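PDB 4HD5: polysaccharide deacetylase from Bacillus cereus, which probably hydrolyses carbon-nitrogen bonds other than peptide bonds, removing acetyl groups from a polysaccharide with the help of a bound zinc ion. Local coordinates for residues Arg88-Ser93 with Lys108-Lys113; Lys251-Val254 with Ile258-Val261. One frame throughout, in Å; residues are numbered along the deposited sequence.

Contact 1. Residues Arg88-Ser93 with Lys108-Lys113; sequences RAKSFS and KEFEGK
K90, on edge strand 90-94, meets E109 and F110 of the loop that follows strand 103-106, and its ammonium group finds two different acceptors there. The first is polar. K90 NZ donates to the backbone oxygen of E109 at a modelled 2.5 Å, shorter than usual, so the exact length is doubtful. The donor lies in the carbonyl plane, and the C=O...N angle of 159° makes the approach nearly end-on to the oxygen. The bond goes to the main chain: the E109 carboxylate stays apart, its OE1 5.8 Å from K90 NZ, so at most it adds a longer-range attraction.

The second acceptor is aromatic. K90 NZ stands 4.8 Å from the centroid of the F110 ring and only 20° off the ring normal, a cation-pi contact over the face. The chain is extended beyond CG and carries the methylenes along the same face, with CD above the plane near the ring's rim, and K90 CB lies 4.2 Å from F110 CZ.

Apolar contact completes the interface. F92, two residues further along the strand and on the same side as K90, brings its CE2 to 4.2 Å from E109 CG, meeting the aliphatic part of the glutamate obliquely. F110 is the buried member of the group, and its ring also packs edge-to-face with F117 of strand 115-125. On the loop itself, a type I' turn from F110 to K113 follows, closed by the bond from K113 N to F110 O at 3.1 Å, while backbone hydrogen bonds pair K90 with I79 and F92 with Y77 of strand 72-81.

Because a carbonyl oxygen and a ring face share one ammonium group, the lysine can tie the loop to the sheet edge without a carboxylate in direct contact, and both partners probably favour its protonated form.

Contact 2. Residues Lys251-Val254 with Ile258-Val261; sequences KEMV and IFSV
The end of helix 247-255 runs into the start of strand 259-263 through a short connection, the CA atoms of V254 and F259 coming within 5.0 Å and F259 N donating a weak, 3.4 Å hydrogen bond to M253 O. A water bridges the two main chains, donating to V254 O and F259 O, each at 2.8 Å.

M253 and F259 point their side chains toward one another. The methionine turns at its last torsion (chi3 71°), which sets the methyl CE over the middle of the F259 ring, 3.3 Å from the centroid and 5° off the normal: a close CH-pi contact. The sulfur lies above the same face but farther off, with SD 4.9 Å from the centroid, making the pair a Met-aromatic contact led by the methyl. M253 CB adds a second touch, 3.9 Å from F259 CD2.

This is the helix-to-strand return of a beta-alpha-beta unit in the TIM-barrel-like deacetylase fold, in which strand 259-263 lies parallel to strand 230-234. M212 of helix 211-221 and L245 also pack on M253.

Two residues beyond F259, on the same side of the strand, V261 meets the helix. Its CG2 presses against V254 CG2 at 3.5 Å, closer than ordinary methyl packing, and K294 touches V254 as well.

The two contacts hold together loop and strand, or helix and strand, in separate parts of the chain. Contact 1 comes first in the sequence and closes before contact 2 opens; their centres are 38 Å apart, their nearest atoms about 24 Å, and they lie on opposite sides of the chain's centre. They share no strand or helix. Residues 88-93 lie on the edge strand of the four-stranded antiparallel sheet, 108-113 in the loop leading into its strand 115-125, whereas contact 2 belongs to the parallel-stranded deacetylase region. There the side chain of V261 is about 13 Å from the zinc ion; its strand runs on to the ligand H264, but contact 2 does not itself touch the metal.

Contact 1. Residues Arg88-Ser93 with Lys108-Lys113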
loop_
_atom_site.group_PDB
_atom_site.type_symbol
_atom_site.label_atom_id
_atom_site.label_comp_id
_atom_site.label_asym_id
_atom_site.label_seq_id
_atom_site.Cartn_x
_atom_site.Cartn_y
_atom_site.Cartn_z
ATOM N N ARG A 88 5.582 3.817 21.881
ATOM C CA ARG A 88 4.756 2.626 22.057
ATOM C C ARG A 88 5.583 1.334 21.985
ATOM O O ARG A 88 5.104 0.299 21.519
ATOM C CB ARG A 88 3.642 2.618 21.009
ATOM C CG ARG A 88 2.615 3.722 21.216
ATOM C CD ARG A 88 1.479 3.594 20.218
ATOM N NE ARG A 88 0.381 4.518 20.482
ATOM C CZ ARG A 88 -0.691 4.652 19.701
ATOM N NH1 ARG A 88 -0.822 3.920 18.596
ATOM N NH2 ARG A 88 -1.641 5.523 20.026
ATOM N N ALA A 89 6.823 1.407 22.459
ATOM C CA ALA A 89 7.711 0.254 22.505
ATOM C C ALA A 89 7.359 -0.669 23.658
ATOM O O ALA A 89 6.892 -0.223 24.705
ATOM C CB ALA A 89 9.154 0.708 22.643
ATOM N N LYS A 90 7.573 -1.963 23.440
ATOM C CA LYS A 90 7.441 -2.965 24.484
ATOM C C LYS A 90 8.818 -3.533 24.745
ATOM O O LYS A 90 9.641 -3.611 23.843
ATOM C CB LYS A 90 6.457 -4.049 24.062
ATOM C CG LYS A 90 5.030 -3.536 24.097
ATOM C CD LYS A 90 3.998 -4.572 23.694
ATOM C CE LYS A 90 2.639 -3.903 23.547
ATOM N NZ LYS A 90 1.616 -4.793 22.939
ATOM N N SER A 91 9.065 -3.905 25.993
ATOM C CA SER A 91 10.381 -4.339 26.420
ATOM C C SER A 91 10.352 -5.814 26.787
ATOM O O SER A 91 9.354 -6.306 27.313
ATOM C CB SER A 91 10.827 -3.497 27.611
ATOM O OG SER A 91 10.924 -2.132 27.231
ATOM N N PHE A 92 11.444 -6.507 26.485
ATOM C CA PHE A 92 11.603 -7.926 26.789
ATOM C C PHE A 92 12.994 -8.148 27.362
ATOM O O PHE A 92 13.979 -7.621 26.834
ATOM C CB PHE A 92 11.442 -8.777 25.527
ATOM C CG PHE A 92 10.144 -8.558 24.814
ATOM C CD1 PHE A 92 10.019 -7.546 23.873
ATOM C CD2 PHE A 92 9.043 -9.353 25.089
ATOM C CE1 PHE A 92 8.818 -7.330 23.221
ATOM C CE2 PHE A 92 7.839 -9.143 24.438
ATOM C CZ PHE A 92 7.729 -8.132 23.501
ATOM N N SER A 93 13.071 -8.941 28.428
ATOM C CA SER A 93 14.327 -9.188 29.136
ATOM C C SER A 93 14.752 -10.643 29.013
ATOM O O SER A 93 13.912 -11.542 28.986
ATOM C CB SER A 93 14.168 -8.845 30.614
ATOM O OG SER A 93 13.741 -7.505 30.776
ATOM N N LYS A 108 1.691 -11.658 18.125
ATOM C CA LYS A 108 0.546 -11.645 19.047
ATOM C C LYS A 108 0.776 -10.647 20.190
ATOM O O LYS A 108 -0.179 -10.114 20.748
ATOM C CB LYS A 108 0.268 -13.044 19.620
ATOM C CG LYS A 108 1.278 -13.508 20.663
ATOM C CD LYS A 108 1.120 -14.976 21.030
ATOM C CE LYS A 108 2.227 -15.404 21.986
ATOM N NZ LYS A 108 2.101 -16.818 22.441
ATOM N N GLU A 109 2.041 -10.406 20.528
ATOM C CA GLU A 109 2.423 -9.378 21.497
ATOM C C GLU A 109 1.984 -7.967 21.084
ATOM O O GLU A 109 1.802 -7.097 21.940
ATOM C CB GLU A 109 3.940 -9.383 21.703
ATOM C CG GLU A 109 4.512 -10.666 22.291
ATOM C CD GLU A 109 3.984 -10.971 23.677
ATOM O OE1 GLU A 109 3.683 -10.020 24.428
ATOM O OE2 GLU A 109 3.872 -12.169 24.011
ATOM N N PHE A 110 1.838 -7.739 19.777
ATOM C CA PHE A 110 1.353 -6.471 19.242
ATOM C C PHE A 110 -0.020 -6.638 18.593
ATOM O O PHE A 110 -0.340 -5.964 17.610
ATOM C CB PHE A 110 2.362 -5.906 18.231
ATOM C CG PHE A 110 3.678 -5.513 18.845
ATOM C CD1 PHE A 110 4.603 -6.475 19.210
ATOM C CD2 PHE A 110 3.985 -4.179 19.056
ATOM C CE1 PHE A 110 5.814 -6.115 19.774
ATOM C CE2 PHE A 110 5.189 -3.811 19.622
ATOM C CZ PHE A 110 6.109 -4.781 19.977
ATOM N N GLU A 111 -0.828 -7.536 19.158
ATOM C CA GLU A 111 -2.176 -7.826 18.658
ATOM C C GLU A 111 -2.194 -8.217 17.185
ATOM O O GLU A 111 -3.129 -7.875 16.461
ATOM C CB GLU A 111 -3.112 -6.626 18.879
ATOM C CG GLU A 111 -3.102 -6.088 20.294
ATOM C CD GLU A 111 -4.404 -5.386 20.686
ATOM O OE1 GLU A 111 -5.146 -4.911 19.804
ATOM O OE2 GLU A 111 -4.684 -5.317 21.894
ATOM N N GLY A 112 -1.162 -8.927 16.738
ATOM C CA GLY A 112 -1.101 -9.398 15.358
ATOM C C GLY A 112 -0.830 -8.315 14.331
ATOM O O GLY A 112 -1.043 -8.527 13.138
ATOM N N LYS A 113 -0.368 -7.150 14.782
ATOM C CA LYS A 113 0.031 -6.089 13.874
ATOM C C LYS A 113 1.371 -6.465 13.251
ATOM O O LYS A 113 2.238 -7.044 13.914
ATOM C CB LYS A 113 0.140 -4.755 14.603
ATOM C CG LYS A 113 -1.194 -4.199 15.086
ATOM C CD LYS A 113 -0.961 -3.052 16.053
ATOM C CE LYS A 113 -2.257 -2.361 16.427
ATOM N NZ LYS A 113 -2.004 -1.355 17.493
#

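Contact 2. Residues Lys251-Val254 with Ile258-Val261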
loop_
_atom_site.group_PDB
_atom_site.type_symbol
_atom_site.label_atom_id
_atom_site.label_comp_id
_atom_site.label_asym_id
_atom_site.label_seq_id
_atom_site.Cartn_x
_atom_site.Cartn_y
_atom_site.Cartn_z
ATOM N N LYS A 251 -5.709 18.532 -13.422
ATOM C CA LYS A 251 -4.732 19.378 -12.739
ATOM C C LYS A 251 -5.193 19.765 -11.335
ATOM O O LYS A 251 -4.402 19.720 -10.390
ATOM C CB LYS A 251 -4.400 20.622 -13.568
ATOM C CG LYS A 251 -3.387 20.368 -14.671
ATOM C CD LYS A 251 -2.779 21.680 -15.158
ATOM C CE LYS A 251 -1.528 21.438 -15.976
ATOM N NZ LYS A 251 -1.881 20.783 -17.257
ATOM N N GLU A 252 -6.471 20.111 -11.191
ATOM C CA GLU A 252 -7.030 20.414 -9.876
ATOM C C GLU A 252 -6.864 19.210 -8.929
ATOM O O GLU A 252 -6.445 19.359 -7.781
ATOM C CB GLU A 252 -8.504 20.831 -9.999
ATOM C CG GLU A 252 -9.191 21.038 -8.655
ATOM C CD GLU A 252 -10.575 21.658 -8.750
ATOM O OE1 GLU A 252 -11.116 21.828 -9.865
ATOM O OE2 GLU A 252 -11.124 21.982 -7.679
ATOM N N MET A 253 -7.176 18.018 -9.436
ATOM C CA MET A 253 -7.082 16.788 -8.658
ATOM C C MET A 253 -5.653 16.526 -8.181
ATOM O O MET A 253 -5.437 16.220 -7.019
ATOM C CB MET A 253 -7.609 15.600 -9.477
ATOM C CG MET A 253 -9.111 15.641 -9.710
ATOM S SD MET A 253 -9.646 14.401 -10.909
ATOM C CE MET A 253 -9.421 12.920 -9.940
ATOM N N VAL A 254 -4.684 16.687 -9.078
ATOM C CA VAL A 254 -3.279 16.450 -8.760
ATOM C C VAL A 254 -2.707 17.542 -7.850
ATOM O O VAL A 254 -2.027 17.246 -6.873
ATOM C CB VAL A 254 -2.428 16.338 -10.045
ATOM C CG1 VAL A 254 -0.934 16.341 -9.733
ATOM C CG2 VAL A 254 -2.802 15.072 -10.802
ATOM N N ILE A 258 -4.355 15.174 -3.348
ATOM C CA ILE A 258 -5.168 14.000 -3.054
ATOM C C ILE A 258 -4.990 12.917 -4.121
ATOM O O ILE A 258 -4.911 11.740 -3.787
ATOM C CB ILE A 258 -6.669 14.351 -2.917
ATOM C CG1 ILE A 258 -6.872 15.333 -1.758
ATOM C CG2 ILE A 258 -7.504 13.091 -2.684
ATOM C CD1 ILE A 258 -8.306 15.770 -1.545
ATOM N N PHE A 259 -4.936 13.303 -5.390
ATOM C CA PHE A 259 -4.922 12.307 -6.459
ATOM C C PHE A 259 -3.570 12.120 -7.108
ATOM O O PHE A 259 -2.858 13.083 -7.372
ATOM C CB PHE A 259 -5.934 12.649 -7.536
ATOM C CG PHE A 259 -7.297 12.133 -7.256
ATOM C CD1 PHE A 259 -7.637 10.834 -7.594
ATOM C CD2 PHE A 259 -8.247 12.942 -6.649
ATOM C CE1 PHE A 259 -8.903 10.343 -7.329
ATOM C CE2 PHE A 259 -9.515 12.456 -6.379
ATOM C CZ PHE A 259 -9.845 11.162 -6.728
ATOM N N SER A 260 -3.252 10.859 -7.374
ATOM C CA SER A 260 -2.160 10.487 -8.237
ATOM C C SER A 260 -2.811 9.970 -9.515
ATOM O O SER A 260 -3.622 9.029 -9.482
ATOM C CB SER A 260 -1.299 9.401 -7.586
ATOM O OG SER A 260 -0.297 8.914 -8.474
ATOM N N VAL A 261 -2.478 10.580 -10.645
ATOM C CA VAL A 261 -3.142 10.231 -11.894
ATOM C C VAL A 261 -2.197 9.395 -12.750
ATOM O O VAL A 261 -1.086 9.810 -13.084
ATOM C CB VAL A 261 -3.693 11.472 -12.626
ATOM C CG1 VAL A 261 -4.445 11.064 -13.889
ATOM C CG2 VAL A 261 -4.606 12.264 -11.694
HETATM O O HOH W 1 -1.163 14.802 -5.954
#